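Local coordinates for amyloid-like protein 1 (Homo sapiens, PDB 3PMR) that probably binds heparin and takes part in cell adhesion as a member of the amyloid precursor protein family, through an all-helical E2 domain that forms dimers, at residues A33-D36 and L37-R41; E113-L116 and A117-A121; K142-R145 and H146-H150. All blocks are in the same frame, centred on the assembly; numbering follows the deposited sequence.

Contact 1 of 3, residues A33-D36 and L37-R41; sequences AKMD and LEERR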
loop_
_atom_site.group_PDB
_atom_site.type_symbol
_atom_site.label_atom_id
_atom_site.label_comp_id
_atom_site.label_asym_id
_atom_site.label_seq_id
_atom_site.Cartn_x
_atom_site.Cartn_y
_atom_site.Cartn_z
ATOM N N ALA B 33 9.002 -7.847 5.781
ATOM C CA ALA B 33 9.142 -8.879 4.774
ATOM C C ALA B 33 8.929 -8.273 3.383
ATOM O O ALA B 33 9.662 -8.568 2.431
ATOM C CB ALA B 33 8.125 -9.980 5.025
ATOM N N LYS B 34 7.922 -7.419 3.272
ATOM C CA LYS B 34 7.609 -6.783 2.005
ATOM C C LYS B 34 8.780 -5.915 1.508
ATOM O O LYS B 34 9.101 -5.927 0.320
ATOM C CB LYS B 34 6.330 -5.955 2.163
ATOM C CG LYS B 34 5.796 -5.352 0.888
ATOM C CD LYS B 34 4.414 -4.720 1.109
ATOM C CE LYS B 34 4.026 -3.836 -0.077
ATOM N NZ LYS B 34 2.681 -3.198 0.054
ATOM N N MET B 35 9.433 -5.188 2.412
ATOM C CA MET B 35 10.560 -4.335 2.023
ATOM C C MET B 35 11.776 -5.186 1.642
ATOM O O MET B 35 12.472 -4.883 0.674
ATOM C CB MET B 35 10.913 -3.357 3.157
ATOM C CG MET B 35 12.031 -2.350 2.819
ATOM S SD MET B 35 11.791 -1.421 1.250
ATOM C CE MET B 35 10.357 -0.319 1.677
ATOM N N ASP B 36 12.026 -6.253 2.394
ATOM C CA ASP B 36 13.139 -7.148 2.082
ATOM C C ASP B 36 12.998 -7.701 0.664
ATOM O O ASP B 36 13.964 -7.731 -0.097
ATOM C CB ASP B 36 13.198 -8.328 3.055
ATOM C CG ASP B 36 13.693 -7.929 4.439
ATOM O OD1 ASP B 36 14.585 -7.055 4.534
ATOM O OD2 ASP B 36 13.202 -8.506 5.435
ATOM N N LEU B 37 11.797 -8.141 0.309
ATOM C CA LEU B 37 11.564 -8.698 -1.021
ATOM C C LEU B 37 11.608 -7.641 -2.117
ATOM O O LEU B 37 11.984 -7.936 -3.255
ATOM C CB LEU B 37 10.220 -9.424 -1.066
ATOM C CG LEU B 37 10.140 -10.702 -0.223
ATOM C CD1 LEU B 37 8.759 -11.329 -0.381
ATOM C CD2 LEU B 37 11.219 -11.678 -0.665
ATOM N N GLU B 38 11.210 -6.416 -1.776
ATOM C CA GLU B 38 11.225 -5.304 -2.721
ATOM C C GLU B 38 12.673 -5.054 -3.137
ATOM O O GLU B 38 12.992 -4.946 -4.323
ATOM C CB GLU B 38 10.665 -4.041 -2.048
ATOM C CG GLU B 38 10.755 -2.775 -2.898
ATOM C CD GLU B 38 10.245 -1.538 -2.168
ATOM O OE1 GLU B 38 9.044 -1.505 -1.829
ATOM O OE2 GLU B 38 11.040 -0.603 -1.929
ATOM N N GLU B 39 13.533 -4.962 -2.131
ATOM C CA GLU B 39 14.963 -4.718 -2.306
ATOM C C GLU B 39 15.664 -5.850 -3.041
ATOM O O GLU B 39 16.501 -5.620 -3.919
ATOM C CB GLU B 39 15.626 -4.525 -0.937
ATOM C CG GLU B 39 15.241 -3.236 -0.233
ATOM C CD GLU B 39 15.733 -3.179 1.204
ATOM O OE1 GLU B 39 15.708 -2.079 1.800
ATOM O OE2 GLU B 39 16.136 -4.236 1.740
ATOM N N ARG B 40 15.325 -7.077 -2.673
ATOM C CA ARG B 40 15.926 -8.248 -3.298
ATOM C C ARG B 40 15.606 -8.275 -4.795
ATOM O O ARG B 40 16.474 -8.506 -5.633
ATOM C CB ARG B 40 15.392 -9.513 -2.619
ATOM C CG ARG B 40 15.979 -10.818 -3.142
ATOM C CD ARG B 40 15.352 -12.012 -2.428
ATOM N NE ARG B 40 15.622 -11.991 -0.993
ATOM C CZ ARG B 40 15.074 -12.831 -0.118
ATOM N NH1 ARG B 40 14.219 -13.763 -0.534
ATOM N NH2 ARG B 40 15.376 -12.742 1.173
ATOM N N ARG B 41 14.347 -8.020 -5.128
ATOM C CA ARG B 41 13.926 -8.037 -6.515
ATOM C C ARG B 41 14.488 -6.862 -7.314
ATOM O O ARG B 41 14.816 -7.007 -8.492
ATOM C CB ARG B 41 12.397 -8.076 -6.589
ATOM C CG ARG B 41 11.798 -9.338 -5.947
ATOM C CD ARG B 41 12.402 -10.617 -6.544
ATOM N NE ARG B 41 11.710 -11.817 -6.079
ATOM C CZ ARG B 41 11.780 -13.001 -6.679
ATOM N NH1 ARG B 41 12.516 -13.151 -7.774
ATOM N NH2 ARG B 41 11.098 -14.032 -6.193
#
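Met35 lays its thioether against the carboxylate of Glu38 and turns its CG methylene to Glu39, both one turn further along the same helix, 26-56 of the E2 domain's long coiled-coil-like helical pair. The sulfur makes the closer approach, with Met35 SD 3.4 Å from Glu38 OE2. Met35 CG faces the other glutamate, 3.8 Å from Glu39 OE1. The methionine takes its bent shape to do this: CG leaves opposite the backbone N (chi1 -176°), and turns at chi2 and chi3 carry SD forward along the outside of the helix to Glu38, with CE beside the same carboxylate. The chain of Glu38 runs out extended, and its OE2 is held from beyond the helix in a salt bridge to Arg149 of the second subunit, so the carboxylate that Met35 touches belongs to the dimer interface. Glu39 CG lies beside the backbone, 3.3 Å from Met35 O, and the chain runs on extended.

Asp36 and Glu39 bring two like charges near each other without contact, Asp36 OD1 to Glu39 OE2 being 4.3 Å. The turn beneath is regular: i to i+4 bonds join Leu37, Glu38, Glu39 and Arg40 to Ala33, Lys34, Met35 and Asp36. On the face turned to helix 64-119, Ala33 and Lys34 rest on Leu92, while Leu37 touches Glu88, which also takes a salt bridge from Arg41. Leu37 reaches back along its own helix as well, with its CG 3.4 Å from Ala33 O.

Contact 2 of 3, residues E113-L116 and A117-A121; sequences EGFL and AALQA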
loop_
_atom_site.group_PDB
_atom_site.type_symbol
_atom_site.label_atom_id
_atom_site.label_comp_id
_atom_site.label_asym_id
_atom_site.label_seq_id
_atom_site.Cartn_x
_atom_site.Cartn_y
_atom_site.Cartn_z
ATOM N N GLU B 113 -16.530 -14.835 25.370
ATOM C CA GLU B 113 -16.337 -15.644 26.561
ATOM C C GLU B 113 -16.306 -14.737 27.806
ATOM O O GLU B 113 -16.962 -15.024 28.794
ATOM C CB GLU B 113 -15.032 -16.439 26.452
ATOM C CG GLU B 113 -14.777 -17.369 27.627
ATOM C CD GLU B 113 -13.468 -18.146 27.510
ATOM O OE1 GLU B 113 -12.382 -17.525 27.570
ATOM O OE2 GLU B 113 -13.530 -19.383 27.357
ATOM N N GLY B 114 -15.549 -13.645 27.746
ATOM C CA GLY B 114 -15.475 -12.733 28.881
ATOM C C GLY B 114 -16.817 -12.092 29.230
ATOM O O GLY B 114 -17.165 -11.947 30.398
ATOM N N PHE B 115 -17.575 -11.709 28.210
ATOM C CA PHE B 115 -18.881 -11.088 28.417
ATOM C C PHE B 115 -19.836 -12.069 29.092
ATOM O O PHE B 115 -20.645 -11.681 29.936
ATOM C CB PHE B 115 -19.451 -10.637 27.074
ATOM C CG PHE B 115 -20.901 -10.239 27.122
ATOM C CD1 PHE B 115 -21.321 -9.174 27.908
ATOM C CD2 PHE B 115 -21.842 -10.904 26.338
ATOM C CE1 PHE B 115 -22.656 -8.762 27.904
ATOM C CE2 PHE B 115 -23.178 -10.499 26.327
ATOM C CZ PHE B 115 -23.584 -9.430 27.112
ATOM N N LEU B 116 -19.724 -13.340 28.709
ATOM C CA LEU B 116 -20.551 -14.408 29.257
ATOM C C LEU B 116 -20.261 -14.639 30.733
ATOM O O LEU B 116 -21.182 -14.803 31.532
ATOM C CB LEU B 116 -20.298 -15.706 28.502
ATOM C CG LEU B 116 -21.382 -16.153 27.531
ATOM C CD1 LEU B 116 -20.745 -16.708 26.278
ATOM C CD2 LEU B 116 -22.255 -17.205 28.200
ATOM N N ALA B 117 -18.978 -14.672 31.083
ATOM C CA ALA B 117 -18.554 -14.877 32.465
ATOM C C ALA B 117 -19.098 -13.753 33.337
ATOM O O ALA B 117 -19.605 -13.998 34.425
ATOM C CB ALA B 117 -17.034 -14.913 32.544
ATOM N N ALA B 118 -18.989 -12.518 32.857
ATOM C CA ALA B 118 -19.491 -11.376 33.609
ATOM C C ALA B 118 -20.989 -11.544 33.887
ATOM O O ALA B 118 -21.467 -11.225 34.977
ATOM C CB ALA B 118 -19.242 -10.091 32.842
ATOM N N LEU B 119 -21.719 -12.053 32.896
ATOM C CA LEU B 119 -23.157 -12.279 33.011
ATOM C C LEU B 119 -23.544 -13.416 33.957
ATOM O O LEU B 119 -24.593 -13.367 34.601
ATOM C CB LEU B 119 -23.756 -12.593 31.641
ATOM C CG LEU B 119 -24.057 -11.453 30.676
ATOM C CD1 LEU B 119 -24.768 -12.029 29.460
ATOM C CD2 LEU B 119 -24.946 -10.415 31.347
ATOM N N GLN B 120 -22.700 -14.439 34.032
ATOM C CA GLN B 120 -22.978 -15.598 34.868
ATOM C C GLN B 120 -22.372 -15.507 36.267
ATOM O O GLN B 120 -22.381 -16.484 37.021
ATOM C CB GLN B 120 -22.474 -16.860 34.169
ATOM C CG GLN B 120 -22.944 -16.971 32.728
ATOM C CD GLN B 120 -22.318 -18.142 31.992
ATOM O OE1 GLN B 120 -21.139 -18.455 32.183
ATOM N NE2 GLN B 120 -23.098 -18.785 31.133
ATOM N N ALA B 121 -21.847 -14.337 36.611
ATOM C CA ALA B 121 -21.240 -14.143 37.921
ATOM C C ALA B 121 -22.312 -14.058 39.011
ATOM O O ALA B 121 -23.416 -13.553 38.778
ATOM C CB ALA B 121 -20.383 -12.876 37.918
#
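Glu113 to Leu116 pass their carbonyls to the amides of Ala117, Ala118, Leu119 and Gln120 in four successive i to i+4 bonds, the final turn of helix 64-119 in the E2 domain. The last of them, Gln120 N to Leu116 O, is short at 2.9 Å but bent, with an N-H...O angle of 139°, and Gln120 is also the first residue to leave helical backbone angles.

Phe115 and Leu119 form the apolar side of this turn. With Phe115 CG opposite the backbone N (chi1 168°), the ring stands out from the helix, and Leu119 of the next turn comes over its face. Leu119 CD1 stands 4.1 Å from the centroid of the Phe115 ring in a CH-pi contact, 27° off the ring normal, and comes within 3.7 Å of Phe115 CZ. Both side chains pack on neighbouring helices. Phe115 touches Leu133 of helix 126-157, and both it and Leu119 touch Leu186 of helix 159-187, so this turn packs against both helices 126-157 and 159-187. Ala118 joins the same side, against Val129 and Ala132.

Around the helix, Leu116 and Gln120 run out from the backbone together. Gln120 NE2 comes 3.4 Å from Leu116 CD2, while nearer the backbone Gln120 CG sits 3.0 Å from Leu116 O.

Contact 3 of 3, residues K142-R145 and H146-H150; sequences KEQR and HTLRH. With PO4 (phosphate ion), chain F.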
loop_
_atom_site.group_PDB
_atom_site.type_symbol
_atom_site.label_atom_id
_atom_site.label_comp_id
_atom_site.label_asym_id
_atom_site.label_seq_id
_atom_site.Cartn_x
_atom_site.Cartn_y
_atom_site.Cartn_z
ATOM N N LYS B 142 -14.304 -3.715 14.976
ATOM C CA LYS B 142 -13.065 -3.994 14.245
ATOM C C LYS B 142 -13.340 -4.895 13.031
ATOM O O LYS B 142 -12.791 -4.677 11.956
ATOM C CB LYS B 142 -12.048 -4.658 15.176
ATOM C CG LYS B 142 -10.658 -4.761 14.595
ATOM C CD LYS B 142 -9.616 -4.942 15.686
ATOM C CE LYS B 142 -8.243 -4.605 15.147
ATOM N NZ LYS B 142 -8.290 -3.249 14.543
ATOM N N GLU B 143 -14.180 -5.910 13.216
ATOM C CA GLU B 143 -14.541 -6.829 12.132
ATOM C C GLU B 143 -15.354 -6.122 11.040
ATOM O O GLU B 143 -15.227 -6.414 9.851
ATOM C CB GLU B 143 -15.343 -8.008 12.691
ATOM C CG GLU B 143 -15.932 -8.937 11.626
ATOM C CD GLU B 143 -16.341 -10.291 12.196
ATOM O OE1 GLU B 143 -16.299 -10.439 13.441
ATOM O OE2 GLU B 143 -16.703 -11.198 11.409
ATOM N N GLN B 144 -16.193 -5.192 11.462
ATOM C CA GLN B 144 -17.009 -4.438 10.533
ATOM C C GLN B 144 -16.112 -3.542 9.688
ATOM O O GLN B 144 -16.230 -3.504 8.463
ATOM C CB GLN B 144 -18.018 -3.580 11.294
ATOM C CG GLN B 144 -18.846 -2.720 10.381
ATOM C CD GLN B 144 -19.846 -1.896 11.134
ATOM O OE1 GLN B 144 -19.518 -0.841 11.681
ATOM N NE2 GLN B 144 -21.082 -2.379 11.184
ATOM N N ARG B 145 -15.209 -2.826 10.347
ATOM C CA ARG B 145 -14.293 -1.936 9.644
ATOM C C ARG B 145 -13.407 -2.724 8.695
ATOM O O ARG B 145 -13.069 -2.252 7.610
ATOM C CB ARG B 145 -13.440 -1.151 10.650
ATOM C CG ARG B 145 -14.211 -0.011 11.332
ATOM C CD ARG B 145 -13.433 0.600 12.489
ATOM N NE ARG B 145 -12.149 1.158 12.074
ATOM C CZ ARG B 145 -12.006 2.229 11.294
ATOM N NH1 ARG B 145 -13.071 2.872 10.832
ATOM N NH2 ARG B 145 -10.791 2.658 10.977
ATOM N N HIS B 146 -13.054 -3.939 9.090
ATOM C CA HIS B 146 -12.207 -4.762 8.245
ATOM C C HIS B 146 -12.947 -5.113 6.963
ATOM O O HIS B 146 -12.389 -5.042 5.868
ATOM C CB HIS B 146 -11.797 -6.028 8.981
ATOM C CG HIS B 146 -10.882 -6.903 8.192
ATOM N ND1 HIS B 146 -11.342 -7.861 7.317
ATOM C CD2 HIS B 146 -9.530 -6.921 8.098
ATOM C CE1 HIS B 146 -10.314 -8.430 6.712
ATOM N NE2 HIS B 146 -9.204 -7.876 7.168
ATOM N N THR B 147 -14.213 -5.485 7.102
ATOM C CA THR B 147 -15.028 -5.826 5.949
ATOM C C THR B 147 -15.177 -4.612 5.035
ATOM O O THR B 147 -14.990 -4.716 3.832
ATOM C CB THR B 147 -16.418 -6.283 6.399
ATOM O OG1 THR B 147 -16.280 -7.436 7.235
ATOM C CG2 THR B 147 -17.287 -6.612 5.200
ATOM N N LEU B 148 -15.513 -3.460 5.612
ATOM C CA LEU B 148 -15.694 -2.234 4.841
ATOM C C LEU B 148 -14.411 -1.802 4.135
ATOM O O LEU B 148 -14.439 -1.432 2.958
ATOM C CB LEU B 148 -16.180 -1.101 5.759
ATOM C CG LEU B 148 -17.561 -1.238 6.421
ATOM C CD1 LEU B 148 -17.664 -0.304 7.606
ATOM C CD2 LEU B 148 -18.658 -0.933 5.408
ATOM N N ARG B 149 -13.290 -1.838 4.856
ATOM C CA ARG B 149 -11.996 -1.447 4.287
ATOM C C ARG B 149 -11.595 -2.347 3.118
ATOM O O ARG B 149 -11.071 -1.874 2.107
ATOM C CB ARG B 149 -10.890 -1.487 5.355
ATOM C CG ARG B 149 -9.537 -0.990 4.845
ATOM C CD ARG B 149 -8.478 -0.930 5.948
ATOM N NE ARG B 149 -8.956 -0.198 7.114
ATOM C CZ ARG B 149 -9.322 -0.764 8.263
ATOM N NH1 ARG B 149 -9.265 -2.083 8.417
ATOM N NH2 ARG B 149 -9.758 -0.007 9.260
ATOM N N HIS B 150 -11.837 -3.643 3.262
ATOM C CA HIS B 150 -11.489 -4.586 2.213
ATOM C C HIS B 150 -12.243 -4.267 0.922
ATOM O O HIS B 150 -11.667 -4.254 -0.166
ATOM C CB HIS B 150 -11.820 -6.007 2.636
ATOM C CG HIS B 150 -11.449 -7.021 1.607
ATOM N ND1 HIS B 150 -12.307 -8.016 1.194
ATOM C CD2 HIS B 150 -10.322 -7.168 0.874
ATOM C CE1 HIS B 150 -11.726 -8.732 0.249
ATOM N NE2 HIS B 150 -10.521 -8.238 0.035
HETATM P P PO4 F . -8.914 -0.394 12.824
HETATM O O1 PO4 F . -9.943 -0.818 11.840
HETATM O O2 PO4 F . -9.363 -0.750 14.195
HETATM O O3 PO4 F . -7.630 -1.083 12.527
HETATM O O4 PO4 F . -8.717 1.079 12.733
HETATM O O HOH W 1 -10.499 -3.541 11.182
#
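Arg145 reaches from helix 126-157 of the E2 domain to a phosphate ion that it shares with Arg149, one turn on. Its CB lies 3.7 Å from phosphate O1, and CG leaves opposite the carbonyl carbon (chi1 -76°). CD passes beside O1 as well, and a bend at chi3 then brings the guanidinium edge to the anion. NE gives a hydrogen bond to phosphate O1 at 3.0 Å and a weak one to O4. At the tip, NH2 binds O4 at 3.1 Å, so two nitrogens of one edge grip two oxygens, with the phosphorus in the guanidinium plane; the same NH2 is in a salt bridge with Glu39 of the second subunit.

Arg149 comes to the ion from its own edge, its NH2 2.7 Å from phosphate O1. The two guanidinium planes stand 71° apart, and their NH2 atoms approach to 3.3 Å, a closeness the shared anion probably makes tolerable. One face of Arg149's guanidinium looks toward Arg145 O. Lys142 adds a third positive charge, NZ 2.7 Å from phosphate O2. A water bridges the site, giving one hydrogen to Lys142 O and another to phosphate O1. The phosphate probably came from the crystallisation liquor, but this basic cluster is consistent with binding sulfated groups, as on heparin.

On the side facing the second subunit, Gln144 CG lies against Leu148 CD1, next to Asn46 and Ile45 of that subunit. On the face turned inward, Glu143 is buried and held by His172, Arg108 and Arg179. Thr147 gives Glu143 O two bonds, from N and from OG1, which meet it from opposite faces of the carbonyl plane, OG1 at 3.0 Å.

The three contacts follow one another along the chain on three successive helices: contact 1 on 26-56, contact 2 at the end of 64-119, contact 3 on 126-157. Contacts 1 and 2 lie on opposite sides of the chain's centre, about 46 Å apart between centres, which shows how elongated the E2 domain is. Contact 3 is about 27 Å from contact 1 and about 26 Å from contact 2, centre to centre, and none of the three touches another within the chain. Across the dimer, however, Arg149 and Arg145 of contact 3 pair with Glu38 and Glu39 of the other subunit's contact 1 region, whereas contact 2 stays clear of that partner.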